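Local atomic coordinates of alpha-rhamnosidase (Dictyoglomus thermophilum, PDB entry 6I60), a protein that probably hydrolyses terminal non-reducing alpha-L-rhamnose residues from alpha-L-rhamnosides. Residues G611-P616 and T813-H818; E805-L810 and I821-V826; R620-S625 and H756-I761; G164-L169 and Q499-M504; S513-I518 and A763-F768. All blocks are in the same frame, centred on the assembly; numbering follows the deposited sequence.

Interaction 1 (G611-P616 and T813-H818)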
# COMPACT_ATOMS: atom_id res chain seq x y z
N GLY A 611 -12.27 -1.58 19.27
CA GLY A 611 -11.94 -2.92 19.73
C GLY A 611 -12.03 -3.93 18.61
O GLY A 611 -11.66 -3.65 17.46
N ASP A 612 -12.53 -5.12 18.94
CA ASP A 612 -12.78 -6.16 17.94
C ASP A 612 -13.95 -5.71 17.07
O ASP A 612 -15.10 -6.09 17.27
CB ASP A 612 -13.05 -7.50 18.61
CG ASP A 612 -12.61 -8.68 17.77
OD1 ASP A 612 -11.82 -8.48 16.83
OD2 ASP A 612 -13.06 -9.81 18.06
N TRP A 613 -13.63 -4.88 16.08
CA TRP A 613 -14.64 -4.27 15.23
C TRP A 613 -15.32 -5.30 14.35
O TRP A 613 -14.65 -6.10 13.68
CB TRP A 613 -14.00 -3.18 14.37
CG TRP A 613 -14.94 -2.15 13.83
CD1 TRP A 613 -15.15 -1.84 12.52
CD2 TRP A 613 -15.78 -1.27 14.59
NE1 TRP A 613 -16.07 -0.83 12.41
CE2 TRP A 613 -16.47 -0.46 13.66
CE3 TRP A 613 -16.01 -1.08 15.95
CZ2 TRP A 613 -17.38 0.52 14.06
CZ3 TRP A 613 -16.91 -0.12 16.35
CH2 TRP A 613 -17.58 0.67 15.41
N CYS A 614 -16.65 -5.29 14.35
CA CYS A 614 -17.48 -6.07 13.43
C CYS A 614 -17.29 -7.57 13.63
O CYS A 614 -16.86 -8.30 12.73
CB CYS A 614 -17.21 -5.66 11.98
SG CYS A 614 -17.76 -3.99 11.60
N GLN A 615 -17.63 -8.03 14.83
CA GLN A 615 -17.80 -9.46 15.05
C GLN A 615 -19.10 -9.91 14.39
O GLN A 615 -19.97 -9.08 14.08
CB GLN A 615 -17.83 -9.76 16.55
CG GLN A 615 -16.68 -9.14 17.33
CD GLN A 615 -16.70 -9.52 18.80
OE1 GLN A 615 -17.77 -9.67 19.40
NE2 GLN A 615 -15.52 -9.67 19.39
N PRO A 616 -19.25 -11.20 14.12
CA PRO A 616 -20.48 -11.68 13.45
C PRO A 616 -21.73 -11.27 14.21
O PRO A 616 -21.90 -11.60 15.39
CB PRO A 616 -20.29 -13.20 13.43
CG PRO A 616 -18.82 -13.39 13.44
CD PRO A 616 -18.26 -12.28 14.28
N THR A 813 -27.91 1.37 3.09
CA THR A 813 -27.03 2.41 3.59
C THR A 813 -26.54 2.04 4.99
O THR A 813 -27.05 1.13 5.65
CB THR A 813 -27.74 3.76 3.60
OG1 THR A 813 -26.99 4.69 4.40
CG2 THR A 813 -29.15 3.64 4.16
N GLY A 814 -25.53 2.77 5.45
CA GLY A 814 -24.83 2.39 6.66
C GLY A 814 -23.65 1.49 6.36
O GLY A 814 -23.36 1.14 5.21
N MET A 815 -22.96 1.09 7.42
CA MET A 815 -21.73 0.32 7.29
C MET A 815 -21.98 -1.02 6.60
O MET A 815 -21.94 -2.07 7.24
CB MET A 815 -21.10 0.09 8.66
CG MET A 815 -20.03 1.11 9.01
SD MET A 815 -19.32 0.82 10.64
CE MET A 815 -19.51 -0.95 10.80
N ASN A 816 -22.22 -0.98 5.29
CA ASN A 816 -22.53 -2.17 4.50
C ASN A 816 -21.66 -2.26 3.25
O ASN A 816 -22.08 -2.83 2.24
CB ASN A 816 -24.01 -2.19 4.10
CG ASN A 816 -24.95 -2.16 5.29
OD1 ASN A 816 -24.60 -2.58 6.39
ND2 ASN A 816 -26.17 -1.68 5.06
N SER A 817 -20.46 -1.69 3.29
CA SER A 817 -19.63 -1.62 2.10
C SER A 817 -19.14 -3.00 1.68
O SER A 817 -18.94 -3.89 2.51
CB SER A 817 -18.44 -0.69 2.32
OG SER A 817 -17.42 -0.95 1.37
N HIS A 818 -18.94 -3.16 0.37
CA HIS A 818 -18.58 -4.45 -0.22
C HIS A 818 -17.16 -4.46 -0.79
O HIS A 818 -16.86 -5.28 -1.66
CB HIS A 818 -19.59 -4.82 -1.31
CG HIS A 818 -20.84 -5.44 -0.78
ND1 HIS A 818 -21.34 -6.63 -1.26
CD2 HIS A 818 -21.70 -5.04 0.19
CE1 HIS A 818 -22.46 -6.93 -0.61
NE2 HIS A 818 -22.69 -5.98 0.27

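Interaction 2 (E805-L810 and I821-V826)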
# COMPACT_ATOMS: atom_id res chain seq x y z
N GLU A 805 -17.25 -5.46 4.31
CA GLU A 805 -17.01 -4.82 5.60
C GLU A 805 -17.58 -5.65 6.74
O GLU A 805 -16.99 -5.69 7.83
CB GLU A 805 -17.62 -3.42 5.60
CG GLU A 805 -17.54 -2.69 6.92
CD GLU A 805 -17.97 -1.24 6.82
OE1 GLU A 805 -18.59 -0.88 5.80
OE2 GLU A 805 -17.69 -0.46 7.75
N ARG A 806 -18.71 -6.32 6.52
CA ARG A 806 -19.38 -7.11 7.54
C ARG A 806 -19.56 -8.54 7.06
O ARG A 806 -19.61 -8.81 5.86
CB ARG A 806 -20.74 -6.51 7.90
CG ARG A 806 -20.80 -5.00 7.75
CD ARG A 806 -20.42 -4.31 9.05
NE ARG A 806 -21.04 -4.97 10.19
CZ ARG A 806 -22.26 -4.70 10.64
NH1 ARG A 806 -23.00 -3.78 10.03
NH2 ARG A 806 -22.74 -5.35 11.68
N TRP A 807 -19.64 -9.47 8.03
CA TRP A 807 -19.87 -10.87 7.69
C TRP A 807 -21.24 -11.07 7.06
O TRP A 807 -21.39 -11.88 6.13
CB TRP A 807 -19.72 -11.74 8.94
CG TRP A 807 -18.35 -11.72 9.55
CD1 TRP A 807 -17.98 -11.11 10.72
CD2 TRP A 807 -17.16 -12.35 9.04
NE1 TRP A 807 -16.64 -11.32 10.96
CE2 TRP A 807 -16.12 -12.07 9.95
CE3 TRP A 807 -16.89 -13.12 7.91
CZ2 TRP A 807 -14.82 -12.54 9.75
CZ3 TRP A 807 -15.59 -13.58 7.71
CH2 TRP A 807 -14.58 -13.29 8.63
N GLU A 808 -22.25 -10.36 7.54
CA GLU A 808 -23.60 -10.51 7.04
C GLU A 808 -23.75 -9.82 5.69
O GLU A 808 -23.15 -8.77 5.43
CB GLU A 808 -24.61 -9.92 8.03
CG GLU A 808 -24.51 -10.51 9.43
CD GLU A 808 -23.50 -9.79 10.30
OE1 GLU A 808 -23.31 -8.57 10.12
OE2 GLU A 808 -22.90 -10.45 11.18
N LYS A 809 -24.57 -10.42 4.82
CA LYS A 809 -24.88 -9.80 3.53
C LYS A 809 -25.81 -8.62 3.76
O LYS A 809 -26.97 -8.79 4.14
CB LYS A 809 -25.52 -10.83 2.60
CG LYS A 809 -26.12 -10.23 1.34
CD LYS A 809 -25.69 -11.00 0.11
CE LYS A 809 -26.65 -10.75 -1.05
NZ LYS A 809 -26.25 -11.52 -2.26
N LEU A 810 -25.29 -7.41 3.55
CA LEU A 810 -26.04 -6.18 3.79
C LEU A 810 -25.90 -5.27 2.58
O LEU A 810 -24.78 -4.95 2.17
CB LEU A 810 -25.55 -5.48 5.06
CG LEU A 810 -25.82 -6.22 6.36
CD1 LEU A 810 -24.65 -6.10 7.31
CD2 LEU A 810 -27.09 -5.69 7.01
N ILE A 821 -10.90 -3.97 3.33
CA ILE A 821 -9.62 -4.68 3.38
C ILE A 821 -9.23 -5.11 4.78
O ILE A 821 -8.25 -5.86 4.93
CB ILE A 821 -8.50 -3.83 2.75
CG1 ILE A 821 -7.26 -4.67 2.41
CG2 ILE A 821 -8.14 -2.65 3.65
CD1 ILE A 821 -7.59 -6.01 1.79
N MET A 822 -9.97 -4.69 5.82
CA MET A 822 -9.57 -5.01 7.18
C MET A 822 -9.58 -6.51 7.44
O MET A 822 -8.72 -7.03 8.16
CB MET A 822 -10.48 -4.29 8.18
CG MET A 822 -11.94 -4.23 7.76
SD MET A 822 -12.91 -3.16 8.83
CE MET A 822 -14.53 -3.91 8.70
N PHE A 823 -10.54 -7.23 6.86
CA PHE A 823 -10.62 -8.67 7.04
C PHE A 823 -9.69 -9.45 6.12
O PHE A 823 -9.73 -10.69 6.13
CB PHE A 823 -12.06 -9.15 6.84
CG PHE A 823 -12.94 -8.98 8.05
CD1 PHE A 823 -12.64 -9.64 9.23
CD2 PHE A 823 -14.06 -8.17 8.01
CE1 PHE A 823 -13.45 -9.49 10.35
CE2 PHE A 823 -14.87 -8.01 9.12
CZ PHE A 823 -14.56 -8.68 10.29
N GLY A 824 -8.85 -8.77 5.33
CA GLY A 824 -7.98 -9.42 4.37
C GLY A 824 -6.71 -10.02 4.93
O GLY A 824 -5.88 -10.50 4.15
N SER A 825 -6.53 -10.02 6.25
CA SER A 825 -5.31 -10.55 6.85
C SER A 825 -5.16 -12.05 6.67
O SER A 825 -4.08 -12.58 6.95
CB SER A 825 -5.27 -10.21 8.34
OG SER A 825 -6.56 -10.33 8.92
N VAL A 826 -6.20 -12.75 6.20
CA VAL A 826 -6.10 -14.20 6.04
C VAL A 826 -5.17 -14.55 4.89
O VAL A 826 -4.60 -15.65 4.87
CB VAL A 826 -7.51 -14.79 5.85
CG1 VAL A 826 -7.45 -16.30 5.72
CG2 VAL A 826 -8.39 -14.40 7.00

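Interaction 3 (R620-S625 and H756-I761)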
# COMPACT_ATOMS: atom_id res chain seq x y z
N ARG A 620 -20.23 -3.16 17.50
CA ARG A 620 -19.44 -3.12 18.72
C ARG A 620 -19.30 -4.54 19.28
O ARG A 620 -20.21 -5.36 19.15
CB ARG A 620 -20.10 -2.21 19.76
CG ARG A 620 -21.61 -2.39 19.87
CD ARG A 620 -22.11 -2.11 21.29
NE ARG A 620 -21.85 -3.22 22.20
CZ ARG A 620 -22.63 -4.29 22.33
NH1 ARG A 620 -22.32 -5.25 23.18
NH2 ARG A 620 -23.74 -4.39 21.60
N PRO A 621 -18.16 -4.84 19.91
CA PRO A 621 -17.93 -6.22 20.39
C PRO A 621 -19.00 -6.67 21.37
O PRO A 621 -19.42 -5.93 22.26
CB PRO A 621 -16.55 -6.13 21.06
CG PRO A 621 -15.89 -4.95 20.42
CD PRO A 621 -17.00 -3.97 20.13
N LYS A 622 -19.45 -7.92 21.20
CA LYS A 622 -20.48 -8.48 22.06
C LYS A 622 -19.93 -9.06 23.35
O LYS A 622 -20.69 -9.27 24.30
CB LYS A 622 -21.26 -9.58 21.33
CG LYS A 622 -21.34 -9.41 19.83
CD LYS A 622 -22.16 -10.51 19.19
CE LYS A 622 -21.50 -11.87 19.35
NZ LYS A 622 -20.79 -12.29 18.10
N ASP A 623 -18.63 -9.35 23.40
CA ASP A 623 -18.01 -9.99 24.55
C ASP A 623 -17.43 -9.01 25.56
O ASP A 623 -16.80 -9.44 26.52
CB ASP A 623 -16.92 -10.95 24.08
CG ASP A 623 -16.09 -10.37 22.95
OD1 ASP A 623 -16.34 -9.22 22.56
OD2 ASP A 623 -15.18 -11.08 22.46
N ASN A 624 -17.64 -7.71 25.35
CA ASN A 624 -17.06 -6.67 26.21
C ASN A 624 -15.55 -6.84 26.32
O ASN A 624 -14.97 -6.81 27.41
CB ASN A 624 -17.72 -6.65 27.59
CG ASN A 624 -19.07 -5.95 27.58
OD1 ASN A 624 -19.61 -5.65 26.51
ND2 ASN A 624 -19.60 -5.68 28.76
N SER A 625 -14.91 -7.03 25.17
CA SER A 625 -13.49 -7.32 25.09
C SER A 625 -12.65 -6.09 24.74
O SER A 625 -11.44 -6.22 24.55
CB SER A 625 -13.23 -8.43 24.06
OG SER A 625 -13.64 -8.03 22.76
N HIS A 756 -16.45 -21.98 12.75
CA HIS A 756 -16.82 -20.68 12.21
C HIS A 756 -16.20 -19.59 13.07
O HIS A 756 -16.06 -19.73 14.28
CB HIS A 756 -18.34 -20.51 12.15
CG HIS A 756 -18.99 -21.20 10.99
ND1 HIS A 756 -19.42 -22.50 11.05
CD2 HIS A 756 -19.27 -20.76 9.74
CE1 HIS A 756 -19.95 -22.84 9.89
NE2 HIS A 756 -19.87 -21.81 9.07
N LEU A 757 -15.82 -18.49 12.41
CA LEU A 757 -15.21 -17.37 13.11
C LEU A 757 -16.26 -16.60 13.91
O LEU A 757 -17.34 -16.29 13.40
CB LEU A 757 -14.53 -16.44 12.11
CG LEU A 757 -13.26 -16.96 11.44
CD1 LEU A 757 -12.84 -16.03 10.31
CD2 LEU A 757 -12.14 -17.10 12.45
N ASP A 758 -15.93 -16.30 15.16
CA ASP A 758 -16.74 -15.44 16.02
C ASP A 758 -15.92 -14.21 16.43
O ASP A 758 -16.02 -13.72 17.56
CB ASP A 758 -17.23 -16.20 17.25
CG ASP A 758 -18.42 -15.53 17.92
OD1 ASP A 758 -19.12 -14.73 17.25
OD2 ASP A 758 -18.67 -15.80 19.11
N THR A 759 -15.12 -13.71 15.50
CA THR A 759 -14.12 -12.69 15.79
C THR A 759 -14.25 -11.52 14.82
O THR A 759 -14.65 -11.69 13.67
CB THR A 759 -12.70 -13.26 15.71
OG1 THR A 759 -12.51 -13.89 14.43
CG2 THR A 759 -12.47 -14.28 16.81
N GLY A 760 -13.90 -10.33 15.30
CA GLY A 760 -13.89 -9.14 14.48
C GLY A 760 -12.61 -9.02 13.68
O GLY A 760 -11.91 -10.00 13.42
N ILE A 761 -12.31 -7.79 13.27
CA ILE A 761 -11.15 -7.56 12.42
C ILE A 761 -9.85 -7.80 13.19
O ILE A 761 -8.85 -8.24 12.61
CB ILE A 761 -11.20 -6.15 11.81
CG1 ILE A 761 -11.16 -5.08 12.90
CG2 ILE A 761 -12.44 -5.98 10.96
CD1 ILE A 761 -10.94 -3.69 12.36

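Interaction 4 (G164-L169 and Q499-M504)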
# COMPACT_ATOMS: atom_id res chain seq x y z
N GLY A 164 -27.32 13.22 5.46
CA GLY A 164 -26.72 12.00 5.96
C GLY A 164 -25.21 11.89 5.85
O GLY A 164 -24.70 10.76 5.83
N ALA A 165 -24.49 13.01 5.77
CA ALA A 165 -23.03 12.96 5.75
C ALA A 165 -22.50 12.27 7.01
O ALA A 165 -23.19 12.24 8.03
CB ALA A 165 -22.47 14.38 5.63
N PRO A 166 -21.28 11.70 6.94
CA PRO A 166 -20.74 10.95 8.09
C PRO A 166 -20.88 11.65 9.43
O PRO A 166 -21.61 11.17 10.31
CB PRO A 166 -19.26 10.78 7.71
CG PRO A 166 -19.28 10.71 6.22
CD PRO A 166 -20.41 11.59 5.75
N PHE A 167 -20.20 12.78 9.61
CA PHE A 167 -20.31 13.57 10.83
C PHE A 167 -21.04 14.89 10.58
O PHE A 167 -20.76 15.90 11.23
CB PHE A 167 -18.93 13.83 11.44
CG PHE A 167 -18.15 12.59 11.73
CD1 PHE A 167 -18.73 11.53 12.40
CD2 PHE A 167 -16.82 12.48 11.34
CE1 PHE A 167 -18.01 10.38 12.68
CE2 PHE A 167 -16.10 11.33 11.61
CZ PHE A 167 -16.69 10.28 12.28
N GLY A 168 -21.99 14.88 9.64
CA GLY A 168 -22.75 16.08 9.34
C GLY A 168 -22.00 17.12 8.54
O GLY A 168 -22.37 18.30 8.57
N LEU A 169 -20.95 16.72 7.82
CA LEU A 169 -20.13 17.66 7.08
C LEU A 169 -20.84 18.10 5.79
O LEU A 169 -21.85 17.52 5.37
CB LEU A 169 -18.77 17.04 6.74
CG LEU A 169 -17.68 17.02 7.82
CD1 LEU A 169 -17.41 18.42 8.36
CD2 LEU A 169 -18.03 16.07 8.95
N GLN A 499 -15.55 3.37 -2.25
CA GLN A 499 -16.78 3.60 -3.00
C GLN A 499 -17.68 4.68 -2.43
O GLN A 499 -18.39 5.34 -3.20
CB GLN A 499 -17.57 2.29 -3.14
CG GLN A 499 -18.44 1.94 -1.94
CD GLN A 499 -17.65 1.30 -0.81
OE1 GLN A 499 -16.99 0.28 -1.00
NE2 GLN A 499 -17.73 1.90 0.37
N ARG A 500 -17.68 4.91 -1.12
CA ARG A 500 -18.63 5.81 -0.50
C ARG A 500 -17.96 7.13 -0.10
O ARG A 500 -16.82 7.41 -0.48
CB ARG A 500 -19.31 5.13 0.69
CG ARG A 500 -18.38 4.81 1.85
CD ARG A 500 -19.06 3.87 2.83
NE ARG A 500 -18.25 3.63 4.03
CZ ARG A 500 -18.40 2.59 4.83
NH1 ARG A 500 -19.31 1.67 4.56
NH2 ARG A 500 -17.63 2.45 5.90
N ASP A 501 -18.68 7.93 0.67
CA ASP A 501 -18.21 9.25 1.09
C ASP A 501 -17.24 9.14 2.26
O ASP A 501 -17.39 9.85 3.26
CB ASP A 501 -19.40 10.14 1.47
CG ASP A 501 -20.38 9.45 2.40
OD1 ASP A 501 -20.19 8.26 2.72
OD2 ASP A 501 -21.36 10.10 2.82
N GLU A 502 -16.25 8.26 2.15
CA GLU A 502 -15.26 8.09 3.19
C GLU A 502 -13.87 7.98 2.58
O GLU A 502 -13.22 8.99 2.32
CB GLU A 502 -15.57 6.85 4.04
CG GLU A 502 -14.84 6.81 5.37
CD GLU A 502 -15.51 5.90 6.38
OE1 GLU A 502 -15.04 5.84 7.54
OE2 GLU A 502 -16.50 5.23 6.02
N ARG A 503 -13.42 6.74 2.33
CA ARG A 503 -12.11 6.48 1.73
C ARG A 503 -10.97 7.08 2.55
O ARG A 503 -9.93 7.46 2.01
CB ARG A 503 -12.05 6.97 0.28
CG ARG A 503 -13.28 6.63 -0.54
CD ARG A 503 -13.31 7.39 -1.85
NE ARG A 503 -14.65 7.45 -2.42
CZ ARG A 503 -14.90 7.58 -3.72
NH1 ARG A 503 -13.90 7.68 -4.59
NH2 ARG A 503 -16.15 7.62 -4.16
N MET A 504 -11.17 7.18 3.86
CA MET A 504 -10.17 7.77 4.75
C MET A 504 -9.08 6.75 5.06
O MET A 504 -9.22 5.55 4.84
CB MET A 504 -10.82 8.26 6.04
CG MET A 504 -11.68 9.50 5.87
SD MET A 504 -10.87 10.76 4.86
CE MET A 504 -12.17 11.98 4.74

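Interaction 5 (S513-I518 and A763-F768)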
# COMPACT_ATOMS: atom_id res chain seq x y z
N SER A 513 -4.05 -5.34 7.73
CA SER A 513 -3.82 -5.84 6.38
C SER A 513 -2.43 -5.50 5.86
O SER A 513 -2.15 -5.72 4.67
CB SER A 513 -4.89 -5.32 5.42
OG SER A 513 -4.81 -3.91 5.27
N ALA A 514 -1.55 -4.97 6.71
CA ALA A 514 -0.22 -4.58 6.25
C ALA A 514 0.63 -5.79 5.89
O ALA A 514 1.41 -5.75 4.93
CB ALA A 514 0.47 -3.72 7.30
N GLU A 515 0.49 -6.88 6.64
CA GLU A 515 1.27 -8.08 6.35
C GLU A 515 0.84 -8.72 5.04
O GLU A 515 1.68 -9.27 4.31
CB GLU A 515 1.16 -9.08 7.50
CG GLU A 515 2.10 -10.27 7.39
CD GLU A 515 2.07 -11.15 8.62
OE1 GLU A 515 0.96 -11.51 9.07
OE2 GLU A 515 3.15 -11.50 9.14
N GLU A 516 -0.46 -8.67 4.72
CA GLU A 516 -0.93 -9.24 3.46
C GLU A 516 -0.40 -8.45 2.27
O GLU A 516 0.06 -9.04 1.28
CB GLU A 516 -2.45 -9.29 3.45
CG GLU A 516 -3.07 -9.36 2.06
CD GLU A 516 -3.45 -7.99 1.52
OE1 GLU A 516 -3.07 -7.67 0.37
OE2 GLU A 516 -4.13 -7.23 2.25
N ALA A 517 -0.47 -7.12 2.34
CA ALA A 517 -0.03 -6.29 1.22
C ALA A 517 1.46 -6.46 0.95
O ALA A 517 1.90 -6.45 -0.21
CB ALA A 517 -0.36 -4.82 1.50
N ILE A 518 2.25 -6.62 2.01
CA ILE A 518 3.69 -6.83 1.84
C ILE A 518 3.95 -8.14 1.11
O ILE A 518 4.80 -8.21 0.21
CB ILE A 518 4.39 -6.77 3.20
CG1 ILE A 518 4.50 -5.33 3.69
CG2 ILE A 518 5.77 -7.41 3.13
CD1 ILE A 518 4.98 -5.20 5.11
N ALA A 763 -9.18 -9.86 16.05
CA ALA A 763 -8.89 -11.24 16.42
C ALA A 763 -8.82 -12.18 15.22
O ALA A 763 -8.18 -13.23 15.31
CB ALA A 763 -9.93 -11.75 17.42
N THR A 764 -9.46 -11.83 14.10
CA THR A 764 -9.34 -12.65 12.90
C THR A 764 -7.90 -12.66 12.39
O THR A 764 -7.46 -13.65 11.80
CB THR A 764 -10.29 -12.16 11.81
OG1 THR A 764 -11.59 -11.95 12.37
CG2 THR A 764 -10.39 -13.19 10.69
N ARG A 765 -7.17 -11.56 12.60
CA ARG A 765 -5.78 -11.49 12.18
C ARG A 765 -4.87 -12.42 12.97
O ARG A 765 -3.80 -12.79 12.48
CB ARG A 765 -5.29 -10.04 12.30
CG ARG A 765 -3.93 -9.77 11.66
CD ARG A 765 -2.91 -9.35 12.71
NE ARG A 765 -1.55 -9.34 12.18
CZ ARG A 765 -0.74 -10.39 12.18
NH1 ARG A 765 -1.16 -11.55 12.67
NH2 ARG A 765 0.49 -10.28 11.69
N TYR A 766 -5.28 -12.82 14.18
CA TYR A 766 -4.45 -13.65 15.04
C TYR A 766 -4.96 -15.07 15.23
O TYR A 766 -4.18 -15.93 15.65
CB TYR A 766 -4.30 -13.00 16.43
CG TYR A 766 -3.78 -11.58 16.41
CD1 TYR A 766 -2.46 -11.30 16.08
CD2 TYR A 766 -4.61 -10.52 16.74
CE1 TYR A 766 -1.99 -10.00 16.07
CE2 TYR A 766 -4.15 -9.22 16.73
CZ TYR A 766 -2.84 -8.96 16.40
OH TYR A 766 -2.37 -7.67 16.39
N ILE A 767 -6.23 -15.34 14.94
CA ILE A 767 -6.82 -16.63 15.31
C ILE A 767 -6.20 -17.76 14.50
O ILE A 767 -5.95 -18.85 15.03
CB ILE A 767 -8.35 -16.59 15.16
CG1 ILE A 767 -8.96 -17.94 15.54
CG2 ILE A 767 -8.74 -16.19 13.75
CD1 ILE A 767 -10.31 -17.83 16.20
N PHE A 768 -5.93 -17.53 13.21
CA PHE A 768 -5.40 -18.61 12.38
C PHE A 768 -3.98 -18.97 12.79
O PHE A 768 -3.61 -20.15 12.78
CB PHE A 768 -5.44 -18.21 10.90
CG PHE A 768 -6.83 -18.05 10.37
CD1 PHE A 768 -7.57 -19.15 9.99
CD2 PHE A 768 -7.40 -16.79 10.25
CE1 PHE A 768 -8.86 -19.01 9.50
CE2 PHE A 768 -8.68 -16.64 9.76
CZ PHE A 768 -9.41 -17.75 9.38

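Interaction 1 (G611-P616 and T813-H818)
A Met-aromatic contact with apolar packing joins M815 to W613 and C614, bringing together two loops of the six-hairpin glycosidase domain, one leading to helix 626-648 and the other to helix 826-835. The M815 sulfur lies at the indole edge: SD is 5.0 Å from the centroid of the W613 five-membered ring, 75° off its normal, and 3.9 Å from W613 CZ2. A bend at chi3 (30°) turns the methyl group back, bringing M815 CE within 3.6 Å of C614 SG and 3.8 Å of W613 NE1. W613 reaches the methionine because its CG stands anti to the backbone N (chi1 -159°). No hydrogen bond crosses the contact. A triethylene glycol, probably from the crystallisation liquor, lies about 3 Å from the W613 side chain, consistent with a Met-aromatic pair lining a pocket among the loops at one end of the (alpha/alpha)6 barrel.

Interaction 2 (E805-L810 and I821-V826)
W807 and F823 form a tilted edge-to-face aromatic pair, the indole edge directed at the phenyl face, with the six-membered rings 4.5 Å apart at their centroids and their planes at 52°. Closest are W807 CZ2 and F823 CE1, at 3.4 Å; W807 CE2 lies over that face, and W807 NE1, close to F823 CZ, makes a weak hydrogen bond to T759 O. F792 also meets W807 edge-to-face, extending the aromatic cluster toward helix 792-797.

The second group gathers round a backbone carbonyl. E805 O lies in the plane of the F823 ring, at its edge, 3.4 Å from F823 CE2, and M822 CE comes to the same oxygen. That methyl also touches the aliphatic part of the glutamate, with M822 CE 3.7 Å from E805 CG; M822 CG stands between backbone N and carbonyl carbon (chi1 39°), and the extended chain carries CE there.

The polar end of E805 is engaged away from this packing: OE1 forms a salt bridge with R500 and accepts a hydrogen bond from S817 N. The buried aromatic and methionine contact packs a loop against the approach to helix 826-835, within the (alpha/alpha)6 barrel of the six-hairpin glycosidases.

Interaction 3 (R620-S625 and H756-I761)
K622 NZ is gripped by two oxygens: D758 OD1, at 3.1 Å in a hydrogen-bonded salt bridge, and the backbone carbonyl of P616. The ammonium meets D758 OD1 on the syn side of the carboxylate, 21° out of its plane. Bends at chi3 (-65°) and chi4 (-101°) curl the lysine chain so that its end turns in to this position, while the aspartate crosses it obliquely. The pair lies at the surface, where K622 is exposed and D758 is partly so. The next carboxylate in the loop, D623, is held separately: its OD1 accepts from S625 OG at 3.0 Å, from well above the carboxylate plane, and its OD2 is hydrogen-bonded to S720. With D758 cut back to an alanine, the K622 ammonium would probably keep the P616 carbonyl but lose its counter-charge, and the end of the lysine could swing. Side-chain oxygens of the 611-616 loop hold the backbone of both segments, Q615 OE1 at K622 N and D612 OD2 at G760 N. The bridge therefore ties the loop running into helix 626-648 to the one running into helix 761-773, with helix 722-729 packed against D623, S625 and T759.

Interaction 4 (G164-L169 and Q499-M504)
Beside a pocket of the six-hairpin domain, where E502 OE1 makes a weak hydrogen bond to a bound triethylene glycol, P166 rests on D501, joining a loop between strands 157-160 and 171-184 to the loop before helix 507-512. The two side chains come from opposite directions. P166 CD is 3.4 Å from D501 OD2, and P166 CG is 3.6 Å from the backbone oxygen D501 O. Y171 of strand 171-184 packs on both residues.

D501 is the centre of an inverse gamma turn, and its CG, between the backbone N and carbonyl carbon (chi1 49°), directs the carboxylate toward the proline ring. Its neighbours are held by their own side-chain bonds. R500 grips E502 side-on, both NE and NH2 going to one oxygen, with R500 NH2 3.0 Å from E502 OE2, while R500 NH1 bridges to E805. The R503 guanidinium presents NE almost straight to R500 O, at 2.9 Å and 173°, and makes a cation-pi contact with Y433.

No hydrogen bond crosses between the loops: proline offers no N-H, and the D501 carboxylate takes its salt bridge from R409 through OD1. The contact sets proline methylenes against oxygens and has no direction of its own.

Interaction 5 (S513-I518 and A763-F768)
E515 crosses R765 at about a right angle, and its carboxylate overlaps the guanidinium end in a buried salt bridge between helices 514-520 and 761-773 of the (alpha/alpha)6 barrel. E515 OE1 is 2.9 Å from R765 NH2, approaching the guanidinium obliquely, with the two flat groups turned 43° from each other. The glutamate reaches across because CG stands anti to the backbone N (chi1 -171°) and the chain beyond it is extended. Helix 564-576 supplies a second partner to each charge, Y575 OH to E515 OE2 and Y571 OH to R765 NH2, while A828 and R832 of helix 826-835 pack on E515. A leucine in place of E515 would probably leave the buried guanidinium with Y571 but without this carboxylate, and the Y575 hydroxyl without its E515 partner. The arginine chain bends at chi2 (-117°), and its CD lies 3.5 Å above one face of the neighbouring Y766 ring, offset toward the rim.

Interactions 1, 2, 3 and 5 all lie within the six-hairpin glycosidase domain; interaction 4 brings in a loop from the beta-rich N-terminal part. Along the chain interaction 4 closes first, and interaction 3 is nested inside the loops closed by interactions 1 and 5. Interactions 1 and 2 are neighbours, their centres about 8 Å apart, and their segments alternate along the chain. Interaction 3 is about 11 Å from interaction 1 between centres, and interaction 5, deeper among the barrel helices, about 12 Å from interaction 2. D612 connects interactions 1, 3 and 5 through G760 and A763. R500 of interaction 4 reaches E805, so polar bonds link loops and helices of the six-hairpin domain, while the N-terminal loop joins by packing at P166.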